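PDB 2NSA: trigger factor from Thermotoga maritima, which probably acts as a ribosome-binding chaperone and peptidyl-prolyl cis-trans isomerase that keeps newly made proteins open, the C-terminal domain having chaperone activity of its own. Local coordinates for residues A[116-121]-A[144-149]; A[105-110]-A[156-161]; A[134-137]-A[141-144]. One frame throughout, in Å; residues are numbered along the deposited sequence.

Interaction 1: A[116-121]-A[144-149]; sequences KEAEEL and EELRWA. With SO4 (sulfate ion), chain C.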
loop_
_atom_site.group_PDB
_atom_site.type_symbol
_atom_site.label_atom_id
_atom_site.label_comp_id
_atom_site.label_asym_id
_atom_site.label_seq_id
_atom_site.Cartn_x
_atom_site.Cartn_y
_atom_site.Cartn_z
ATOM N N LYS A 116 -13.473 13.611 -6.564
ATOM C CA LYS A 116 -12.290 14.464 -6.678
ATOM C C LYS A 116 -11.084 13.678 -7.174
ATOM O O LYS A 116 -10.327 14.147 -8.026
ATOM C CB LYS A 116 -11.936 15.095 -5.328
ATOM C CG LYS A 116 -12.816 16.258 -4.900
ATOM C CD LYS A 116 -12.235 16.920 -3.651
ATOM C CE LYS A 116 -13.006 18.164 -3.241
ATOM N NZ LYS A 116 -12.390 18.821 -2.051
ATOM N N GLU A 117 -10.901 12.480 -6.635
ATOM C CA GLU A 117 -9.772 11.659 -7.036
ATOM C C GLU A 117 -9.900 11.242 -8.497
ATOM O O GLU A 117 -8.919 11.221 -9.235
ATOM C CB GLU A 117 -9.675 10.415 -6.155
ATOM C CG GLU A 117 -8.291 9.817 -6.143
ATOM C CD GLU A 117 -7.300 10.728 -5.454
ATOM O OE1 GLU A 117 -7.392 10.871 -4.217
ATOM O OE2 GLU A 117 -6.444 11.311 -6.144
ATOM N N ALA A 118 -11.114 10.901 -8.917
ATOM C CA ALA A 118 -11.320 10.499 -10.297
ATOM C C ALA A 118 -10.966 11.664 -11.217
ATOM O O ALA A 118 -10.391 11.464 -12.280
ATOM C CB ALA A 118 -12.772 10.069 -10.517
ATOM N N GLU A 119 -11.308 12.881 -10.805
ATOM C CA GLU A 119 -11.003 14.060 -11.613
ATOM C C GLU A 119 -9.496 14.222 -11.778
ATOM O O GLU A 119 -9.010 14.540 -12.866
ATOM C CB GLU A 119 -11.590 15.319 -10.970
ATOM C CG GLU A 119 -13.095 15.259 -10.756
ATOM C CD GLU A 119 -13.675 16.569 -10.252
ATOM O OE1 GLU A 119 -13.064 17.193 -9.361
ATOM O OE2 GLU A 119 -14.752 16.970 -10.742
ATOM N N GLU A 120 -8.752 13.987 -10.701
ATOM C CA GLU A 120 -7.301 14.121 -10.747
ATOM C C GLU A 120 -6.639 13.019 -11.563
ATOM O O GLU A 120 -5.602 13.242 -12.183
ATOM C CB GLU A 120 -6.732 14.125 -9.330
ATOM C CG GLU A 120 -7.347 15.190 -8.451
ATOM C CD GLU A 120 -6.722 15.239 -7.077
ATOM O OE1 GLU A 120 -6.746 14.203 -6.376
ATOM O OE2 GLU A 120 -6.208 16.314 -6.696
ATOM N N LEU A 121 -7.228 11.828 -11.560
ATOM C CA LEU A 121 -6.664 10.720 -12.323
ATOM C C LEU A 121 -6.964 10.817 -13.810
ATOM O O LEU A 121 -6.219 10.291 -14.632
ATOM C CB LEU A 121 -7.204 9.388 -11.811
ATOM C CG LEU A 121 -6.612 8.864 -10.501
ATOM C CD1 LEU A 121 -7.453 7.701 -9.992
ATOM C CD2 LEU A 121 -5.174 8.432 -10.731
ATOM N N GLU A 144 -13.949 0.355 -5.713
ATOM C CA GLU A 144 -13.355 -0.199 -4.493
ATOM C C GLU A 144 -11.855 0.076 -4.454
ATOM O O GLU A 144 -11.297 0.352 -3.390
ATOM C CB GLU A 144 -13.599 -1.710 -4.402
ATOM C CG GLU A 144 -15.056 -2.074 -4.201
ATOM C CD GLU A 144 -15.307 -3.572 -4.209
ATOM O OE1 GLU A 144 -14.460 -4.317 -4.747
ATOM O OE2 GLU A 144 -16.363 -3.994 -3.694
ATOM N N GLU A 145 -11.206 0.005 -5.612
ATOM C CA GLU A 145 -9.768 0.259 -5.684
ATOM C C GLU A 145 -9.461 1.722 -5.368
ATOM O O GLU A 145 -8.510 2.025 -4.644
ATOM C CB GLU A 145 -9.230 -0.104 -7.075
ATOM C CG GLU A 145 -9.524 -1.545 -7.473
ATOM C CD GLU A 145 -9.157 -1.861 -8.914
ATOM O OE1 GLU A 145 -9.334 -0.986 -9.790
ATOM O OE2 GLU A 145 -8.711 -2.998 -9.172
ATOM N N LEU A 146 -10.272 2.631 -5.895
ATOM C CA LEU A 146 -10.051 4.050 -5.642
ATOM C C LEU A 146 -10.288 4.362 -4.169
ATOM O O LEU A 146 -9.497 5.064 -3.539
ATOM C CB LEU A 146 -10.994 4.895 -6.499
ATOM C CG LEU A 146 -10.748 6.401 -6.431
ATOM C CD1 LEU A 146 -9.312 6.725 -6.799
ATOM C CD2 LEU A 146 -11.720 7.100 -7.375
ATOM N N ARG A 147 -11.389 3.843 -3.629
ATOM C CA ARG A 147 -11.733 4.057 -2.229
ATOM C C ARG A 147 -10.581 3.613 -1.334
ATOM O O ARG A 147 -10.170 4.339 -0.429
ATOM C CB ARG A 147 -12.997 3.269 -1.866
ATOM C CG ARG A 147 -13.552 3.584 -0.483
ATOM C CD ARG A 147 -14.742 2.687 -0.147
ATOM N NE ARG A 147 -15.859 2.828 -1.080
ATOM C CZ ARG A 147 -16.708 3.853 -1.098
ATOM N NH1 ARG A 147 -16.573 4.847 -0.227
ATOM N NH2 ARG A 147 -17.704 3.877 -1.977
ATOM N N TRP A 148 -10.051 2.423 -1.595
ATOM C CA TRP A 148 -8.949 1.911 -0.793
ATOM C C TRP A 148 -7.707 2.777 -0.937
ATOM O O TRP A 148 -7.032 3.073 0.049
ATOM C CB TRP A 148 -8.611 0.477 -1.188
ATOM C CG TRP A 148 -7.386 -0.031 -0.493
ATOM C CD1 TRP A 148 -6.154 -0.231 -1.044
ATOM C CD2 TRP A 148 -7.277 -0.407 0.884
ATOM N NE1 TRP A 148 -5.281 -0.715 -0.098
ATOM C CE2 TRP A 148 -5.945 -0.835 1.095
ATOM C CE3 TRP A 148 -8.176 -0.429 1.958
ATOM C CZ2 TRP A 148 -5.487 -1.278 2.340
ATOM C CZ3 TRP A 148 -7.722 -0.872 3.197
ATOM C CH2 TRP A 148 -6.384 -1.292 3.375
ATOM N N ALA A 149 -7.392 3.176 -2.167
ATOM C CA ALA A 149 -6.219 4.019 -2.392
ATOM C C ALA A 149 -6.307 5.294 -1.564
ATOM O O ALA A 149 -5.329 5.711 -0.942
ATOM C CB ALA A 149 -6.093 4.371 -3.862
HETATM S S SO4 C . -20.390 0.459 -3.043
HETATM O O1 SO4 C . -21.561 1.118 -2.430
HETATM O O2 SO4 C . -19.389 1.482 -3.410
HETATM O O3 SO4 C . -20.813 -0.276 -4.250
HETATM O O4 SO4 C . -19.796 -0.488 -2.077
#
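Helix segments 116-121 and 144-149 pass at 100°, with their axes 11.0 Å apart, and Glu-117 and Leu-146 are the nearest residues across the crossing. Leu-146 carries the contact from the second helix. Its CG lies anti to the backbone N (chi1 -174°), and this sends both methyls across to the other helix. CD1 packs on the aliphatic stem of Glu-117, with Leu-146 CD1 3.3 Å from Glu-117 CG, a tight approach. A bend at chi2 (68°) then carries the Glu-117 carboxylate away from Leu-146. Leu-121, one turn further on, adds its CD1 at 3.8 Å from Leu-146 CD1; these two side chains run past each other in opposite directions. The second methyl sits by the next residue of the first helix, with Leu-146 CD2 4.1 Å from Ala-118 N and a little farther from Ala-118 CB. The contact between the helices is thus apolar, although one partner is a glutamate that uses only its methylenes here. Val-136 of helix 129-138 also touches Ala-118 and Leu-146, and Leu-114, also on helix 111-125, touches Leu-146. Arg-147 turns to a bound sulfate instead. Its NH2 donates a long hydrogen bond to sulfate O2 (3.3 Å), and Arg-143 binds the same ion. The arrangement is a nearly perpendicular helix-helix packing in the all-helical C-terminal domain of trigger factor, with one leucine set against the side of helix 111-125.

Interaction 2: A[105-110]-A[156-161]; sequences KGISVN and LDLLLQ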
loop_
_atom_site.group_PDB
_atom_site.type_symbol
_atom_site.label_atom_id
_atom_site.label_comp_id
_atom_site.label_asym_id
_atom_site.label_seq_id
_atom_site.Cartn_x
_atom_site.Cartn_y
_atom_site.Cartn_z
ATOM N N LYS A 105 -9.196 4.969 13.857
ATOM C CA LYS A 105 -9.090 6.421 13.752
ATOM C C LYS A 105 -10.343 7.122 13.243
ATOM O O LYS A 105 -10.379 8.354 13.176
ATOM C CB LYS A 105 -7.913 6.787 12.851
ATOM C CG LYS A 105 -6.568 6.471 13.468
ATOM C CD LYS A 105 -5.450 6.900 12.552
ATOM C CE LYS A 105 -4.157 7.019 13.322
ATOM N NZ LYS A 105 -4.311 8.014 14.423
ATOM N N GLY A 106 -11.360 6.348 12.882
ATOM C CA GLY A 106 -12.594 6.936 12.385
ATOM C C GLY A 106 -12.449 7.543 11.002
ATOM O O GLY A 106 -13.129 8.508 10.662
ATOM N N ILE A 107 -11.564 6.968 10.194
ATOM C CA ILE A 107 -11.320 7.455 8.842
ATOM C C ILE A 107 -12.153 6.666 7.834
ATOM O O ILE A 107 -12.279 5.442 7.941
ATOM C CB ILE A 107 -9.825 7.318 8.476
ATOM C CG1 ILE A 107 -8.967 8.031 9.525
ATOM C CG2 ILE A 107 -9.569 7.895 7.080
ATOM C CD1 ILE A 107 -9.352 9.488 9.744
ATOM N N SER A 108 -12.715 7.375 6.857
ATOM C CA SER A 108 -13.544 6.759 5.823
ATOM C C SER A 108 -13.393 7.541 4.519
ATOM O O SER A 108 -12.625 8.498 4.454
ATOM C CB SER A 108 -15.008 6.764 6.269
ATOM O OG SER A 108 -15.809 5.957 5.424
ATOM N N VAL A 109 -14.116 7.130 3.481
ATOM C CA VAL A 109 -14.064 7.817 2.191
ATOM C C VAL A 109 -15.482 8.042 1.669
ATOM O O VAL A 109 -16.292 7.118 1.658
ATOM C CB VAL A 109 -13.281 6.994 1.134
ATOM C CG1 VAL A 109 -13.241 7.748 -0.192
ATOM C CG2 VAL A 109 -11.865 6.722 1.623
ATOM N N ASN A 110 -15.794 9.265 1.245
ATOM C CA ASN A 110 -17.132 9.537 0.716
ATOM C C ASN A 110 -17.118 9.711 -0.803
ATOM O O ASN A 110 -16.058 9.685 -1.429
ATOM C CB ASN A 110 -17.750 10.772 1.394
ATOM C CG ASN A 110 -16.889 12.012 1.258
ATOM O OD1 ASN A 110 -16.408 12.329 0.176
ATOM N ND2 ASN A 110 -16.706 12.728 2.361
ATOM N N LEU A 156 -1.880 6.576 6.143
ATOM C CA LEU A 156 -0.429 6.746 6.176
ATOM C C LEU A 156 -0.038 8.183 6.524
ATOM O O LEU A 156 0.847 8.402 7.355
ATOM C CB LEU A 156 0.189 6.358 4.833
ATOM C CG LEU A 156 -0.002 4.884 4.460
ATOM C CD1 LEU A 156 0.510 4.685 3.041
ATOM C CD2 LEU A 156 0.728 3.974 5.439
ATOM N N ASP A 157 -0.696 9.157 5.900
ATOM C CA ASP A 157 -0.385 10.563 6.168
ATOM C C ASP A 157 -0.621 10.910 7.636
ATOM O O ASP A 157 0.192 11.599 8.255
ATOM C CB ASP A 157 -1.212 11.479 5.268
ATOM C CG ASP A 157 -0.706 11.500 3.830
ATOM O OD1 ASP A 157 0.347 10.893 3.560
ATOM O OD2 ASP A 157 -1.360 12.130 2.976
ATOM N N LEU A 158 -1.731 10.438 8.194
ATOM C CA LEU A 158 -2.030 10.708 9.600
ATOM C C LEU A 158 -0.957 10.124 10.513
ATOM O O LEU A 158 -0.526 10.771 11.471
ATOM C CB LEU A 158 -3.397 10.132 9.980
ATOM C CG LEU A 158 -4.623 10.912 9.509
ATOM C CD1 LEU A 158 -5.876 10.064 9.701
ATOM C CD2 LEU A 158 -4.733 12.216 10.300
ATOM N N LEU A 159 -0.525 8.898 10.237
ATOM C CA LEU A 159 0.505 8.293 11.068
ATOM C C LEU A 159 1.801 9.094 10.992
ATOM O O LEU A 159 2.423 9.372 12.016
ATOM C CB LEU A 159 0.764 6.842 10.650
ATOM C CG LEU A 159 -0.390 5.862 10.872
ATOM C CD1 LEU A 159 0.004 4.499 10.310
ATOM C CD2 LEU A 159 -0.724 5.754 12.357
ATOM N N LEU A 160 2.207 9.470 9.784
ATOM C CA LEU A 160 3.440 10.234 9.625
ATOM C C LEU A 160 3.372 11.563 10.362
ATOM O O LEU A 160 4.368 12.017 10.933
ATOM C CB LEU A 160 3.721 10.490 8.147
ATOM C CG LEU A 160 3.994 9.258 7.287
ATOM C CD1 LEU A 160 4.209 9.699 5.854
ATOM C CD2 LEU A 160 5.217 8.510 7.815
ATOM N N GLN A 161 2.199 12.187 10.345
ATOM C CA GLN A 161 2.014 13.470 11.012
ATOM C C GLN A 161 1.953 13.329 12.533
ATOM O O GLN A 161 1.941 14.327 13.257
ATOM C CB GLN A 161 0.757 14.160 10.470
ATOM C CG GLN A 161 0.972 14.743 9.072
ATOM C CD GLN A 161 -0.314 15.021 8.315
ATOM O OE1 GLN A 161 -1.374 15.203 8.911
ATOM N NE2 GLN A 161 -0.220 15.074 6.989
#
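The first torsions of Ile-107 and Leu-158 point their side chains at each other. In Ile-107, CG1 lies anti to the carbonyl carbon (chi1 -55°), and in Leu-158 CG takes the same place (chi1 -77°). The two side chains then reach toward each other tip to tip. Ile-107 CD1 ends 3.5 Å from Leu-158 CD1, a close methyl-methyl contact. Ile-107 CG1 lies behind it, 3.7 Å from the same Leu-158 CD1. One leucine methyl therefore meets CG1 and CD1, the longer branch of the isoleucine. Lys-105 works beside this pair with its hydrocarbon chain. It stays extended as far as CE, and Lys-105 CE rests 3.8 Å from Leu-159 CD2, the two side chains crossing at a slant. Lys-105 CD also comes within 4.3 Å of Leu-158 CD1. The chain then turns at chi4, and the ammonium group forms a salt bridge with Glu-162, just past the second segment. The lysine so combines apolar contact with Leu-159, and a looser one with Leu-158, with a charge pair at its tip. Gly-106, with positive phi, forms a Schellman motif that ends the preceding helix, after which the chain is extended through Ile-107. The connection ends at Asn-110, the N-cap of the next helix, whose OD1 accepts a bond from Glu-113 N. Segment 105-110 thus links helix 77-105 to helix 111-125 and runs beside helix 140-160. Ile-107 also touches Leu-151 and Lys-154 of that helix, while Leu-156 and Leu-160 pack on helix 25-36.

Interaction 3: A[134-137]-A[141-144]; sequences SLVK and DLRE. With SO4 (sulfate ion), chain C.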
loop_
_atom_site.group_PDB
_atom_site.type_symbol
_atom_site.label_atom_id
_atom_site.label_comp_id
_atom_site.label_asym_id
_atom_site.label_seq_id
_atom_site.Cartn_x
_atom_site.Cartn_y
_atom_site.Cartn_z
ATOM N N SER A 134 -17.643 8.908 -14.314
ATOM C CA SER A 134 -18.688 7.989 -14.757
ATOM C C SER A 134 -18.206 6.546 -14.674
ATOM O O SER A 134 -18.969 5.648 -14.313
ATOM C CB SER A 134 -19.106 8.303 -16.196
ATOM O OG SER A 134 -19.733 9.566 -16.272
ATOM N N LEU A 135 -16.941 6.326 -15.018
ATOM C CA LEU A 135 -16.362 4.986 -14.964
ATOM C C LEU A 135 -16.358 4.484 -13.528
ATOM O O LEU A 135 -16.687 3.326 -13.255
ATOM C CB LEU A 135 -14.930 4.995 -15.515
ATOM C CG LEU A 135 -14.729 4.651 -16.994
ATOM C CD1 LEU A 135 -15.686 5.453 -17.860
ATOM C CD2 LEU A 135 -13.283 4.924 -17.386
ATOM N N VAL A 136 -15.988 5.362 -12.606
ATOM C CA VAL A 136 -15.948 4.992 -11.201
ATOM C C VAL A 136 -17.350 4.687 -10.685
ATOM O O VAL A 136 -17.548 3.759 -9.900
ATOM C CB VAL A 136 -15.318 6.119 -10.363
ATOM C CG1 VAL A 136 -15.356 5.763 -8.884
ATOM C CG2 VAL A 136 -13.884 6.343 -10.825
ATOM N N LYS A 137 -18.320 5.470 -11.142
ATOM C CA LYS A 137 -19.703 5.285 -10.729
ATOM C C LYS A 137 -20.298 4.010 -11.331
ATOM O O LYS A 137 -21.207 3.411 -10.759
ATOM C CB LYS A 137 -20.534 6.497 -11.161
ATOM C CG LYS A 137 -22.001 6.423 -10.783
ATOM C CD LYS A 137 -22.763 7.600 -11.371
ATOM C CE LYS A 137 -24.253 7.501 -11.091
ATOM N NZ LYS A 137 -24.557 7.573 -9.635
ATOM N N ASP A 141 -15.556 -2.586 -9.153
ATOM C CA ASP A 141 -14.170 -2.976 -8.912
ATOM C C ASP A 141 -13.275 -1.739 -8.856
ATOM O O ASP A 141 -12.507 -1.560 -7.910
ATOM C CB ASP A 141 -13.695 -3.974 -9.981
ATOM C CG ASP A 141 -13.749 -3.410 -11.393
ATOM O OD1 ASP A 141 -14.624 -2.576 -11.687
ATOM O OD2 ASP A 141 -12.915 -3.829 -12.217
ATOM N N LEU A 142 -13.400 -0.874 -9.857
ATOM C CA LEU A 142 -12.617 0.354 -9.915
ATOM C C LEU A 142 -12.923 1.254 -8.713
ATOM O O LEU A 142 -12.020 1.847 -8.114
ATOM C CB LEU A 142 -12.929 1.099 -11.218
ATOM C CG LEU A 142 -12.220 2.437 -11.413
ATOM C CD1 LEU A 142 -10.719 2.217 -11.421
ATOM C CD2 LEU A 142 -12.670 3.072 -12.732
ATOM N N ARG A 143 -14.199 1.345 -8.354
ATOM C CA ARG A 143 -14.607 2.169 -7.224
ATOM C C ARG A 143 -13.973 1.670 -5.915
ATOM O O ARG A 143 -13.497 2.469 -5.104
ATOM C CB ARG A 143 -16.139 2.189 -7.112
ATOM C CG ARG A 143 -16.665 3.178 -6.092
ATOM C CD ARG A 143 -18.144 3.483 -6.304
ATOM N NE ARG A 143 -18.988 2.299 -6.176
ATOM C CZ ARG A 143 -19.551 1.657 -7.195
ATOM N NH1 ARG A 143 -19.368 2.076 -8.440
ATOM N NH2 ARG A 143 -20.305 0.587 -6.969
ATOM N N GLU A 144 -13.949 0.355 -5.713
ATOM C CA GLU A 144 -13.355 -0.199 -4.493
ATOM C C GLU A 144 -11.855 0.076 -4.454
ATOM O O GLU A 144 -11.297 0.352 -3.390
ATOM C CB GLU A 144 -13.599 -1.710 -4.402
ATOM C CG GLU A 144 -15.056 -2.074 -4.201
ATOM C CD GLU A 144 -15.307 -3.572 -4.209
ATOM O OE1 GLU A 144 -14.460 -4.317 -4.747
ATOM O OE2 GLU A 144 -16.363 -3.994 -3.694
HETATM S S SO4 C . -20.390 0.459 -3.043
HETATM O O1 SO4 C . -21.561 1.118 -2.430
HETATM O O2 SO4 C . -19.389 1.482 -3.410
HETATM O O3 SO4 C . -20.813 -0.276 -4.250
HETATM O O4 SO4 C . -19.796 -0.488 -2.077
#
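Leu-135 begins the contact with Leu-142. Leu-135 CB stands 4.1 Å from Leu-142 CD2, and the Leu-135 carbonyl carbon lies close to the same methyl. Val-136 follows and makes the larger part of the contact, using both branches and its carbonyl. Val-136 CG2 packs 4.0 Å from Leu-142 CD2, the two side chains crossing at about a right angle. The other Val-136 methyl, CG1, lies against the first carbons of Arg-143. The carbonyl of Val-136 takes a hydrogen bond from the guanidinium: Arg-143 NH1 to Val-136 O is 2.9 Å, with an N-H...O angle of 145°. The donor lies in the carbonyl plane, and the oxygen sits near the guanidinium plane. A bend at chi3 (61°) of Arg-143 brings the group round to this oxygen. Lys-137 approaches through its backbone, with Lys-137 O 3.2 Å from Arg-143 NH1. The other edge of the guanidinium holds a sulfate. Arg-143 NE binds sulfate O2 at 2.9 Å, and Arg-143 NH2 binds sulfate O3 at 2.9 Å, both nearly straight. Arg-147 also bonds the ion. The contact closes a tight corner of the C-terminal domain, between the last turn of helix 129-138 and the start of helix 140-160. Three bonds would restrict the guanidinium in this crystal, the one to Val-136 O coming from the protein. The sulfate probably came from the crystallisation liquor, and its charge would be expected to balance the arginines.

From the N terminus, the first of these segments reached is 105-110, after helix 77-105. Interaction 2 closes the longest loop, from there to the end of helix 140-160. Interactions 1 and 3 both lie inside it. Interaction 1 joins helix 111-125 to helix 140-160, and the short loop of interaction 3, which starts on helix 129-138, ends on the same stretch of helix 140-160 as interaction 1. All three contacts use helix 140-160, at successive places along its length. Interactions 1 and 3 share Glu-144, touch through Val-136 and meet the same sulfate. Interaction 2 reaches interaction 1 where Arg-147 NH1 approaches Val-109 O, but does not touch interaction 3.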